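Cytokinin riboside 5'-monophosphate phosphoribohydrolase (Streptomyces coelicolor, PDB 5ZI9) belongs to the SLOG clan and carries a Rossmann-like alpha/beta core built on a parallel sheet, assembled with other copies of itself. Local coordinates at residues V101-A106 and E241-V246; F170-L173 and G178-D181; T188-Q193 and L230-V235. One frame throughout, in Å; residues are numbered along the deposited sequence.

Interaction 1: residues V101-A106 and E241-V246; sequences VEAGFA and EAVALV. With EDO (1,2-ethanediol), chain M.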
loop_
_atom_site.group_PDB
_atom_site.type_symbol
_atom_site.label_atom_id
_atom_site.label_comp_id
_atom_site.label_asym_id
_atom_site.label_seq_id
_atom_site.Cartn_x
_atom_site.Cartn_y
_atom_site.Cartn_z
ATOM N N VAL B 101 -4.637 -34.900 13.780
ATOM C CA VAL B 101 -5.988 -34.721 13.213
ATOM C C VAL B 101 -7.042 -35.138 14.245
ATOM O O VAL B 101 -7.967 -34.380 14.547
ATOM C CB VAL B 101 -6.150 -35.525 11.890
ATOM C CG1 VAL B 101 -7.605 -35.540 11.440
ATOM C CG2 VAL B 101 -5.288 -34.899 10.809
ATOM N N GLU B 102 -6.855 -36.348 14.773
ATOM C CA GLU B 102 -7.725 -36.924 15.785
ATOM C C GLU B 102 -7.825 -36.051 17.018
ATOM O O GLU B 102 -8.866 -36.044 17.661
ATOM C CB GLU B 102 -7.245 -38.334 16.175
ATOM C CG GLU B 102 -8.014 -39.463 15.500
ATOM C CD GLU B 102 -7.129 -40.584 14.993
ATOM O OE1 GLU B 102 -6.094 -40.919 15.646
ATOM O OE2 GLU B 102 -7.465 -41.127 13.904
ATOM N N ALA B 103 -6.752 -35.326 17.344
ATOM C CA ALA B 103 -6.778 -34.341 18.444
ATOM C C ALA B 103 -7.447 -32.999 18.119
ATOM O O ALA B 103 -7.513 -32.137 18.986
ATOM C CB ALA B 103 -5.376 -34.107 18.953
ATOM N N GLY B 104 -7.921 -32.813 16.887
ATOM C CA GLY B 104 -8.570 -31.576 16.476
ATOM C C GLY B 104 -7.700 -30.552 15.752
ATOM O O GLY B 104 -8.166 -29.448 15.463
ATOM N N PHE B 105 -6.460 -30.906 15.425
ATOM C CA PHE B 105 -5.561 -29.972 14.746
ATOM C C PHE B 105 -5.475 -30.171 13.247
ATOM O O PHE B 105 -5.560 -31.299 12.749
ATOM C CB PHE B 105 -4.138 -30.097 15.298
ATOM C CG PHE B 105 -4.016 -29.704 16.739
ATOM C CD1 PHE B 105 -4.159 -28.378 17.120
ATOM C CD2 PHE B 105 -3.768 -30.660 17.715
ATOM C CE1 PHE B 105 -4.048 -28.009 18.452
ATOM C CE2 PHE B 105 -3.670 -30.298 19.046
ATOM C CZ PHE B 105 -3.806 -28.966 19.420
ATOM N N ALA B 106 -5.239 -29.079 12.523
ATOM C CA ALA B 106 -4.766 -29.197 11.139
ATOM C C ALA B 106 -3.267 -29.519 11.110
ATOM O O ALA B 106 -2.544 -29.236 12.057
ATOM C CB ALA B 106 -5.066 -27.927 10.378
ATOM N N GLU B 241 2.325 -39.997 23.089
ATOM C CA GLU B 241 2.796 -38.989 24.075
ATOM C C GLU B 241 2.945 -37.589 23.416
ATOM O O GLU B 241 2.399 -36.593 23.914
ATOM C CB GLU B 241 4.116 -39.424 24.730
ATOM C CG GLU B 241 4.580 -38.556 25.904
ATOM C CD GLU B 241 5.937 -38.984 26.482
ATOM O OE1 GLU B 241 6.318 -38.480 27.533
ATOM O OE2 GLU B 241 6.654 -39.815 25.915
ATOM N N ALA B 242 3.637 -37.539 22.273
ATOM C CA ALA B 242 3.821 -36.285 21.533
ATOM C C ALA B 242 2.529 -35.602 21.273
ATOM O O ALA B 242 2.426 -34.401 21.516
ATOM C CB ALA B 242 4.551 -36.500 20.219
ATOM N N VAL B 243 1.530 -36.355 20.824
ATOM C CA VAL B 243 0.229 -35.745 20.541
ATOM C C VAL B 243 -0.435 -35.238 21.786
ATOM O O VAL B 243 -1.101 -34.223 21.760
ATOM C CB VAL B 243 -0.709 -36.707 19.790
ATOM C CG1 VAL B 243 -2.096 -36.102 19.575
ATOM C CG2 VAL B 243 -0.099 -37.023 18.432
ATOM N N ALA B 244 -0.275 -35.962 22.885
ATOM C CA ALA B 244 -0.919 -35.570 24.131
ATOM C C ALA B 244 -0.315 -34.272 24.682
ATOM O O ALA B 244 -1.044 -33.359 25.150
ATOM C CB ALA B 244 -0.769 -36.692 25.140
ATOM N N LEU B 245 1.023 -34.219 24.634
ATOM C CA LEU B 245 1.770 -33.039 25.069
ATOM C C LEU B 245 1.306 -31.784 24.374
ATOM O O LEU B 245 1.081 -30.770 25.033
ATOM C CB LEU B 245 3.261 -33.198 24.819
ATOM C CG LEU B 245 3.958 -34.140 25.814
ATOM C CD1 LEU B 245 5.272 -34.686 25.264
ATOM C CD2 LEU B 245 4.170 -33.424 27.139
ATOM N N VAL B 246 1.149 -31.879 23.056
ATOM C CA VAL B 246 0.767 -30.748 22.250
ATOM C C VAL B 246 -0.664 -30.310 22.563
ATOM O O VAL B 246 -0.900 -29.110 22.677
ATOM C CB VAL B 246 1.007 -31.041 20.762
ATOM C CG1 VAL B 246 0.072 -30.247 19.891
ATOM C CG2 VAL B 246 2.457 -30.750 20.401
HETATM C C1 EDO M . -8.106 -30.777 11.462
HETATM O O1 EDO M . -7.441 -31.774 10.629
HETATM C C2 EDO M . -9.611 -30.958 11.513
HETATM O O2 EDO M . -10.132 -30.324 10.313
#
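Phe-105 and Val-246 form the tighter half of this contact. The CG1 methyl of Val-246 comes in obliquely at the CE2–CZ side of the Phe-105 ring, with CE2 of Phe-105 3.8 Å from CG1 of Val-246. That methyl is directed at the ring because it lies anti to the backbone N of Val-246 (chi1 153°). Both side chains also rest on Ile-75 of strand 74-78, and Val-246 reaches Val-201 of strand 200-203 as well, so this end of the contact continues into the packing against the sheet. One turn back along helix 239-249, Val-243 CG1 touches Ala-103 CB at 3.9 Å. This second meeting is methyl against methyl. Val-246 is buried, whereas Ala-103 and Val-243, like Phe-105, are partly open, and beyond them Glu-102 and Ala-244 face solvent. No hydrogen bond crosses between 101-106 and 241-246, which leaves the contact wholly apolar and small, 129 Å² in all.

The turn between Ala-103 and Phe-105 sets up this pairing. Gly-104 takes a positive phi of 97° and its N bonds back to Val-101 O at 2.8 Å, closing the helix and sending the chain on toward the sheet. An ethanediol lies near the Phe-105 carbonyl, but its weak bond there is doubtful because another of its atoms sits too close to the same oxygen. A Schellman motif thus ends helix 88-102 and leads into strand 106-109, and its turn packs against helix 239-249 in the helical layer over the parallel sheet of a Rossmann-like fold.

Interaction 2: residues F170-L173 and G178-D181; sequences FVVL and GTLD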
loop_
_atom_site.group_PDB
_atom_site.type_symbol
_atom_site.label_atom_id
_atom_site.label_comp_id
_atom_site.label_asym_id
_atom_site.label_seq_id
_atom_site.Cartn_x
_atom_site.Cartn_y
_atom_site.Cartn_z
ATOM N N PHE B 170 4.938 -26.874 17.654
ATOM C CA PHE B 170 5.764 -27.607 16.689
ATOM C C PHE B 170 5.972 -29.040 17.142
ATOM O O PHE B 170 6.138 -29.321 18.329
ATOM C CB PHE B 170 7.159 -26.989 16.492
ATOM C CG PHE B 170 7.192 -25.749 15.650
ATOM C CD1 PHE B 170 6.039 -25.053 15.278
ATOM C CD2 PHE B 170 8.411 -25.212 15.294
ATOM C CE1 PHE B 170 6.106 -23.906 14.518
ATOM C CE2 PHE B 170 8.477 -24.044 14.548
ATOM C CZ PHE B 170 7.332 -23.397 14.162
ATOM N N VAL B 171 5.993 -29.932 16.163
ATOM C CA VAL B 171 6.510 -31.253 16.368
ATOM C C VAL B 171 7.641 -31.447 15.361
ATOM O O VAL B 171 7.494 -31.186 14.177
ATOM C CB VAL B 171 5.453 -32.336 16.150
ATOM C CG1 VAL B 171 6.033 -33.671 16.547
ATOM C CG2 VAL B 171 4.221 -32.047 16.964
ATOM N N VAL B 172 8.756 -31.944 15.838
ATOM C CA VAL B 172 9.918 -31.928 15.055
ATOM C C VAL B 172 10.402 -33.336 14.977
ATOM O O VAL B 172 10.983 -33.854 15.914
ATOM C CB VAL B 172 11.003 -31.017 15.677
ATOM C CG1 VAL B 172 12.232 -30.965 14.796
ATOM C CG2 VAL B 172 10.472 -29.606 15.873
ATOM N N LEU B 173 10.197 -33.936 13.820
ATOM C CA LEU B 173 10.833 -35.200 13.512
ATOM C C LEU B 173 12.313 -35.010 13.202
ATOM O O LEU B 173 12.755 -33.910 12.877
ATOM C CB LEU B 173 10.144 -35.842 12.315
ATOM C CG LEU B 173 8.743 -36.335 12.658
ATOM C CD1 LEU B 173 7.834 -36.100 11.478
ATOM C CD2 LEU B 173 8.775 -37.805 13.046
ATOM N N GLY B 178 17.565 -27.463 7.766
ATOM C CA GLY B 178 16.275 -26.756 7.667
ATOM C C GLY B 178 15.370 -26.912 8.863
ATOM O O GLY B 178 14.649 -25.989 9.243
ATOM N N THR B 179 15.417 -28.111 9.432
ATOM C CA THR B 179 14.604 -28.478 10.554
ATOM C C THR B 179 15.149 -27.806 11.806
ATOM O O THR B 179 14.387 -27.305 12.574
ATOM C CB THR B 179 14.579 -30.015 10.695
ATOM O OG1 THR B 179 13.873 -30.605 9.581
ATOM C CG2 THR B 179 13.903 -30.434 11.973
ATOM N N LEU B 180 16.462 -27.793 11.990
ATOM C CA LEU B 180 17.086 -27.103 13.122
ATOM C C LEU B 180 16.844 -25.602 13.106
ATOM O O LEU B 180 16.687 -24.991 14.156
ATOM C CB LEU B 180 18.589 -27.317 13.128
ATOM C CG LEU B 180 19.032 -28.762 13.254
ATOM C CD1 LEU B 180 20.498 -28.954 12.882
ATOM C CD2 LEU B 180 18.793 -29.210 14.677
ATOM N N ASP B 181 16.803 -25.018 11.918
ATOM C CA ASP B 181 16.530 -23.599 11.730
ATOM C C ASP B 181 15.182 -23.196 12.334
ATOM O O ASP B 181 15.110 -22.206 13.095
ATOM C CB ASP B 181 16.618 -23.301 10.230
ATOM C CG ASP B 181 16.083 -21.948 9.857
ATOM O OD1 ASP B 181 16.224 -20.991 10.636
ATOM O OD2 ASP B 181 15.511 -21.835 8.757
#
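Thr-179 OG1 hydrogen-bonds to oxygen OA1 of a bound citrate, while the CG2 methyl of the same side chain packs on Val-172. The threonine therefore has a polar branch for the anion and an apolar one for the strand. Its first torsion (chi1 -68°) makes this division: OG1 stands beside the backbone N, and CG2 lies anti to that N and is directed at the sheet. CG2 of Thr-179 meets CG1 of Val-172 at 3.3 Å, so tight that the exact spacing is uncertain at this resolution, and the two side chains point past each other, one methyl branch of each touching. The same CG2 also lies 3.8 Å from the carbonyl O of Leu-173, where the strand has given way to loop. No hydrogen bond spans the two segments.

On the neighbouring residue, the backbone N of Gly-178 bonds to the citrate oxygen OHB. The anion thus sits at the first turn of helix 177-191, where the helix end would probably favour negative charge. Farther along the helix, Asp-181 makes a salt bridge with Lys-160, and Leu-180 packs on Phe-184 of the second subunit. Citrate probably comes from the crystallisation liquor, yet its position is consistent with an anion-accepting pocket. Strand, short glycine-rich loop and helix start together carry the PGGxGTxxE signature of LOG-type proteins, within the beta-alpha-beta unit of strand 167-172, helix 177-191 and strand 200-203.

Interaction 3: residues T188-Q193 and L230-V235; sequences TLVQTQ and LMLFHV
Val-190 is the first residue along 188-193 to touch the other segment: its CG1 lies 3.6 Å from CD2 of Leu-232. With CG1 anti to the backbone N (chi1 158°), that branch is the one turned to the leucine, and the two side chains lie alongside each other, running opposite ways. Val-190 also packs on Val-195 and Phe-198 of the loop that follows the helix.

At Gln-191 the other leucine branch takes over. CD1 of Leu-232 sits against the helix backbone, 3.9 Å from CA of Gln-191, and approaches CB of the same residue at 4.0 Å. Leu-232 thus straddles two successive residues of the last helical turn, joining the end of helix 177-191 to the run-in of strand 234-236, the outermost strand on this side of the Rossmann-like parallel sheet. The extended Gln-191 chain carries its amide well past the leucine: OE1 hydrogen-bonds to a citrate, and NE2 makes a weak bond to Asp-229.

Thr-192 turns back on its own helix. Its OG1 reaches Thr-188 O at 2.7 Å, tilted 23° from the carbonyl plane, while its backbone N approaches that oxygen from the opposite face at 2.8 Å, so one carbonyl is gripped by two donors. Gln-193 then leaves the helix with a positive phi of 68°, its N bonded to Val-190 O at 3.1 Å in a Schellman motif, and its side chain packs on Phe-139 of the second subunit.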
loop_
_atom_site.group_PDB
_atom_site.type_symbol
_atom_site.label_atom_id
_atom_site.label_comp_id
_atom_site.label_asym_id
_atom_site.label_seq_id
_atom_site.Cartn_x
_atom_site.Cartn_y
_atom_site.Cartn_z
ATOM N N THR B 188 13.636 -19.671 20.493
ATOM C CA THR B 188 14.008 -18.337 20.983
ATOM C C THR B 188 12.765 -17.473 21.092
ATOM O O THR B 188 12.647 -16.645 22.004
ATOM C CB THR B 188 15.239 -17.659 20.286
ATOM O OG1 THR B 188 14.861 -16.582 19.427
ATOM C CG2 THR B 188 16.038 -18.658 19.573
ATOM N N LEU B 189 11.803 -17.738 20.231
ATOM C CA LEU B 189 10.543 -17.067 20.299
ATOM C C LEU B 189 9.887 -17.359 21.628
ATOM O O LEU B 189 9.299 -16.467 22.226
ATOM C CB LEU B 189 9.642 -17.475 19.130
ATOM C CG LEU B 189 9.900 -16.758 17.795
ATOM C CD1 LEU B 189 9.153 -17.447 16.656
ATOM C CD2 LEU B 189 9.477 -15.301 17.866
ATOM N N VAL B 190 9.999 -18.600 22.104
ATOM C CA VAL B 190 9.388 -18.974 23.384
ATOM C C VAL B 190 10.245 -18.486 24.553
ATOM O O VAL B 190 9.703 -17.926 25.523
ATOM C CB VAL B 190 9.064 -20.485 23.409
ATOM C CG1 VAL B 190 8.943 -21.038 24.819
ATOM C CG2 VAL B 190 7.762 -20.716 22.660
ATOM N N GLN B 191 11.560 -18.679 24.458
ATOM C CA GLN B 191 12.487 -18.154 25.459
ATOM C C GLN B 191 12.358 -16.654 25.683
ATOM O O GLN B 191 12.450 -16.189 26.788
ATOM C CB GLN B 191 13.935 -18.440 25.071
ATOM C CG GLN B 191 14.952 -18.029 26.141
ATOM C CD GLN B 191 16.401 -18.141 25.668
ATOM O OE1 GLN B 191 16.765 -17.597 24.611
ATOM N NE2 GLN B 191 17.226 -18.841 26.434
ATOM N N THR B 192 12.171 -15.884 24.635
ATOM C CA THR B 192 12.081 -14.437 24.798
ATOM C C THR B 192 10.681 -13.956 25.118
ATOM O O THR B 192 10.461 -12.758 25.308
ATOM C CB THR B 192 12.519 -13.743 23.517
ATOM O OG1 THR B 192 11.688 -14.203 22.449
ATOM C CG2 THR B 192 14.007 -14.032 23.246
ATOM N N GLN B 193 9.733 -14.892 25.127
ATOM C CA GLN B 193 8.326 -14.667 25.459
ATOM C C GLN B 193 7.615 -13.830 24.434
ATOM O O GLN B 193 6.635 -13.217 24.753
ATOM C CB GLN B 193 8.167 -14.105 26.855
ATOM C CG GLN B 193 9.045 -14.824 27.865
ATOM C CD GLN B 193 8.594 -14.615 29.293
ATOM O OE1 GLN B 193 8.528 -13.485 29.794
ATOM N NE2 GLN B 193 8.284 -15.716 29.961
ATOM N N LEU B 230 15.853 -25.595 28.781
ATOM C CA LEU B 230 15.737 -26.955 28.217
ATOM C C LEU B 230 14.392 -27.656 28.489
ATOM O O LEU B 230 14.134 -28.707 27.923
ATOM C CB LEU B 230 16.896 -27.819 28.724
ATOM C CG LEU B 230 18.295 -27.250 28.447
ATOM C CD1 LEU B 230 19.366 -28.327 28.483
ATOM C CD2 LEU B 230 18.351 -26.579 27.084
ATOM N N MET B 231 13.536 -27.032 29.296
ATOM C CA MET B 231 12.171 -27.466 29.528
ATOM C C MET B 231 11.196 -26.933 28.480
ATOM O O MET B 231 9.998 -27.242 28.519
ATOM C CB MET B 231 11.694 -26.918 30.850
ATOM C CG MET B 231 12.647 -27.088 32.000
ATOM S SD MET B 231 12.081 -28.415 33.024
ATOM C CE MET B 231 12.909 -29.769 32.172
ATOM N N LEU B 232 11.693 -26.103 27.563
ATOM C CA LEU B 232 10.847 -25.493 26.528
ATOM C C LEU B 232 10.514 -26.454 25.401
ATOM O O LEU B 232 9.716 -26.123 24.525
ATOM C CB LEU B 232 11.492 -24.212 25.981
ATOM C CG LEU B 232 11.779 -23.147 27.053
ATOM C CD1 LEU B 232 12.526 -21.977 26.437
ATOM C CD2 LEU B 232 10.473 -22.678 27.687
ATOM N N PHE B 233 11.137 -27.623 25.427
ATOM C CA PHE B 233 10.782 -28.695 24.542
ATOM C C PHE B 233 10.737 -29.999 25.319
ATOM O O PHE B 233 11.230 -30.037 26.422
ATOM C CB PHE B 233 11.771 -28.778 23.396
ATOM C CG PHE B 233 13.216 -29.007 23.815
ATOM C CD1 PHE B 233 14.042 -27.948 24.160
ATOM C CD2 PHE B 233 13.769 -30.278 23.789
ATOM C CE1 PHE B 233 15.371 -28.157 24.494
ATOM C CE2 PHE B 233 15.114 -30.494 24.121
ATOM C CZ PHE B 233 15.914 -29.436 24.474
ATOM N N HIS B 234 10.112 -31.035 24.761
ATOM C CA HIS B 234 10.150 -32.393 25.336
ATOM C C HIS B 234 10.703 -33.309 24.255
ATOM O O HIS B 234 10.475 -33.090 23.094
ATOM C CB HIS B 234 8.767 -32.876 25.847
ATOM C CG HIS B 234 7.873 -31.774 26.383
ATOM N ND1 HIS B 234 7.510 -31.671 27.715
ATOM C CD2 HIS B 234 7.255 -30.735 25.756
ATOM C CE1 HIS B 234 6.715 -30.622 27.883
ATOM N NE2 HIS B 234 6.546 -30.034 26.711
ATOM N N VAL B 235 11.467 -34.307 24.642
ATOM C CA VAL B 235 11.930 -35.320 23.742
ATOM C C VAL B 235 11.170 -36.615 24.038
ATOM O O VAL B 235 11.056 -37.028 25.175
ATOM C CB VAL B 235 13.416 -35.559 23.933
ATOM C CG1 VAL B 235 13.929 -36.633 22.966
ATOM C CG2 VAL B 235 14.167 -34.244 23.776
#

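Overall arrangement
Helix 177-191 carries both interaction 2, at its first turn, and interaction 3, at its last, with their centres about 13 Å apart and the nearest atoms about 7 Å. Each end bonds to a citrate, but Gly-178 N and Gln-191 OE1 of one chain lie 19.5 Å apart, too far for a single anion. Since Gln-191 packs on Leu-177 of the second subunit, the pockets probably draw on both subunits. Interaction 1 is centred about 17 Å from interaction 2 and about 19 Å from interaction 3. It still touches both: Val-246 CG2 meets Val-171 CG2 at 4.1 Å, and Leu-245 CD2 meets His-234 ND1 at 3.8 Å.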